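Local coordinates for putative acyl-[acyl-carrier-protein]--UDP-N-acetylglucosamine O-acyltransferase (Bacteroides fragilis, PDB 4R36), which probably transfers an acyl chain from acyl carrier protein to UDP-N-acetylglucosamine, an early step of lipid A biosynthesis, at residues I225-N230 and A251-S256. Sequence-based numbering, arbitrary orientation.
Sequences IENIHN and AEVPAS
The carboxamide of Asn227 turns one face to the ring of Pro254, whose CB, CG and CD lie over it while its N and CA stand farther off. Every side-chain contact between the two residues uses this ring margin: Asn227 OD1 meets Pro254 CD at 3.7 Å, and Asn227 ND2 meets Pro254 CB at 3.7 Å. Because CB, CG and CD lie nearer the amide plane than N and CA, the proline ring leans against that plane at roughly 50°, and the touch is one of van der Waals packing. At the ND2 end a water molecule takes over. Its oxygen accepts from Asn227 ND2 at 2.9 Å, sitting out of the amide plane on the proline side. The same water donates both its hydrogens, one to Pro254 O and one to Ser256 OG, each 2.7 Å from the water oxygen. No direct hydrogen bond joins the segments, so this three-bonded water supplies their polar link.

Both segments belong to the helical C-terminal domain that follows the left-handed beta-helix of LpxA. Here the chain leaves helix 242-252, with Val253 the first non-helical residue, and passes along helix 222-237 before Ser256 takes the N-cap of helix 257-267. Ser256 OG is also hydrogen-bonded to Glu258 OE1, which ties the water to the start of that helix.

Beside the amide, the apolar part rests on Val253. With CG1 anti to its backbone N (chi1 -180°), Val253 CG1 reaches the helix surface, 3.5 Å from Asn227 O and 3.8 Å from Asn227 CB. The other branch, Val253 CG2, approaches the backbone one turn on only loosely, 4.5 Å from Asn230 C. Asn230 itself directs OD1 to Arg233, and Ile259 of helix 257-267 packs against both Asn227 and Val253.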
loop_
_atom_site.group_PDB
_atom_site.type_symbol
_atom_site.label_atom_id
_atom_site.label_comp_id
_atom_site.label_asym_id
_atom_site.label_seq_id
_atom_site.Cartn_x
_atom_site.Cartn_y
_atom_site.Cartn_z
ATOM N N ILE A 225 -28.932 9.216 -18.203
ATOM C CA ILE A 225 -27.852 8.266 -18.380
ATOM C C ILE A 225 -27.490 8.068 -19.862
ATOM O O ILE A 225 -26.311 8.069 -20.223
ATOM C CB ILE A 225 -28.143 6.914 -17.686
ATOM C CG1 ILE A 225 -28.182 7.147 -16.171
ATOM C CG2 ILE A 225 -27.032 5.886 -18.011
ATOM C CD1 ILE A 225 -28.613 5.956 -15.348
ATOM N N GLU A 226 -28.499 7.945 -20.702
ATOM C CA GLU A 226 -28.277 7.805 -22.119
ATOM C C GLU A 226 -27.621 9.079 -22.708
ATOM O O GLU A 226 -26.745 8.966 -23.583
ATOM C CB GLU A 226 -29.579 7.512 -22.837
ATOM C CG GLU A 226 -29.400 7.268 -24.336
ATOM C CD GLU A 226 -28.509 6.033 -24.664
ATOM O OE1 GLU A 226 -28.328 5.148 -23.785
ATOM O OE2 GLU A 226 -27.938 5.971 -25.781
ATOM N N ASN A 227 -28.010 10.265 -22.232
ATOM C CA ASN A 227 -27.395 11.485 -22.712
ATOM C C ASN A 227 -25.904 11.564 -22.355
ATOM O O ASN A 227 -25.096 12.017 -23.162
ATOM C CB ASN A 227 -28.172 12.729 -22.209
ATOM C CG ASN A 227 -29.630 12.810 -22.787
ATOM O OD1 ASN A 227 -29.952 12.168 -23.790
ATOM N ND2 ASN A 227 -30.483 13.582 -22.141
ATOM N N ILE A 228 -25.596 11.154 -21.134
ATOM C CA ILE A 228 -24.224 11.149 -20.668
ATOM C C ILE A 228 -23.445 10.185 -21.570
ATOM O O ILE A 228 -22.319 10.478 -22.028
ATOM C CB ILE A 228 -24.152 10.745 -19.180
ATOM C CG1 ILE A 228 -24.726 11.868 -18.319
ATOM C CG2 ILE A 228 -22.715 10.383 -18.741
ATOM C CD1 ILE A 228 -25.011 11.476 -16.891
ATOM N N HIS A 229 -24.065 9.042 -21.849
ATOM C CA HIS A 229 -23.389 8.049 -22.670
ATOM C C HIS A 229 -23.105 8.586 -24.054
ATOM O O HIS A 229 -21.990 8.473 -24.587
ATOM C CB HIS A 229 -24.245 6.740 -22.727
ATOM C CG HIS A 229 -23.419 5.545 -23.014
ATOM N ND1 HIS A 229 -23.640 4.318 -22.438
ATOM C CD2 HIS A 229 -22.265 5.431 -23.719
ATOM C CE1 HIS A 229 -22.718 3.470 -22.862
ATOM N NE2 HIS A 229 -21.871 4.125 -23.639
ATOM N N ASN A 230 -24.102 9.238 -24.638
ATOM C CA ASN A 230 -23.937 9.884 -25.921
ATOM C C ASN A 230 -22.920 10.995 -25.950
ATOM O O ASN A 230 -22.143 11.074 -26.907
ATOM C CB ASN A 230 -25.282 10.344 -26.471
ATOM C CG ASN A 230 -26.120 9.155 -26.955
ATOM O OD1 ASN A 230 -25.564 8.109 -27.312
ATOM N ND2 ASN A 230 -27.436 9.272 -26.887
ATOM N N ALA A 251 -24.253 20.967 -29.254
ATOM C CA ALA A 251 -25.244 21.070 -30.342
ATOM C C ALA A 251 -26.212 19.931 -30.380
ATOM O O ALA A 251 -27.327 20.122 -30.758
ATOM C CB ALA A 251 -24.554 21.163 -31.702
ATOM N N GLU A 252 -25.820 18.736 -29.973
ATOM C CA GLU A 252 -26.574 17.541 -30.280
ATOM C C GLU A 252 -27.080 16.761 -29.099
ATOM O O GLU A 252 -27.956 15.963 -29.301
ATOM C CB GLU A 252 -25.745 16.573 -31.138
ATOM C CG GLU A 252 -25.258 17.240 -32.391
ATOM C CD GLU A 252 -24.878 16.268 -33.495
ATOM O OE1 GLU A 252 -25.052 15.047 -33.360
ATOM O OE2 GLU A 252 -24.371 16.763 -34.485
ATOM N N VAL A 253 -26.549 16.985 -27.893
ATOM C CA VAL A 253 -26.997 16.205 -26.721
ATOM C C VAL A 253 -27.942 17.068 -25.913
ATOM O O VAL A 253 -27.597 18.186 -25.626
ATOM C CB VAL A 253 -25.831 15.794 -25.838
ATOM C CG1 VAL A 253 -26.349 14.988 -24.637
ATOM C CG2 VAL A 253 -24.824 14.995 -26.662
ATOM N N PRO A 254 -29.128 16.546 -25.565
ATOM C CA PRO A 254 -30.094 17.349 -24.847
ATOM C C PRO A 254 -29.441 17.891 -23.619
ATOM O O PRO A 254 -28.772 17.101 -22.856
ATOM C CB PRO A 254 -31.200 16.362 -24.508
ATOM C CG PRO A 254 -31.104 15.341 -25.569
ATOM C CD PRO A 254 -29.634 15.205 -25.881
ATOM N N ALA A 255 -29.538 19.214 -23.462
ATOM C CA ALA A 255 -28.782 19.889 -22.433
ATOM C C ALA A 255 -29.382 19.638 -21.023
ATOM O O ALA A 255 -30.615 19.498 -20.843
ATOM C CB ALA A 255 -28.716 21.368 -22.699
ATOM N N SER A 256 -28.504 19.558 -20.038
ATOM C CA SER A 256 -28.870 19.351 -18.661
ATOM C C SER A 256 -27.622 19.703 -17.844
ATOM O O SER A 256 -26.540 19.791 -18.385
ATOM C CB SER A 256 -29.355 17.945 -18.369
ATOM O OG SER A 256 -28.314 16.934 -18.442
HETATM O O HOH W 1 -29.474 15.779 -20.605
#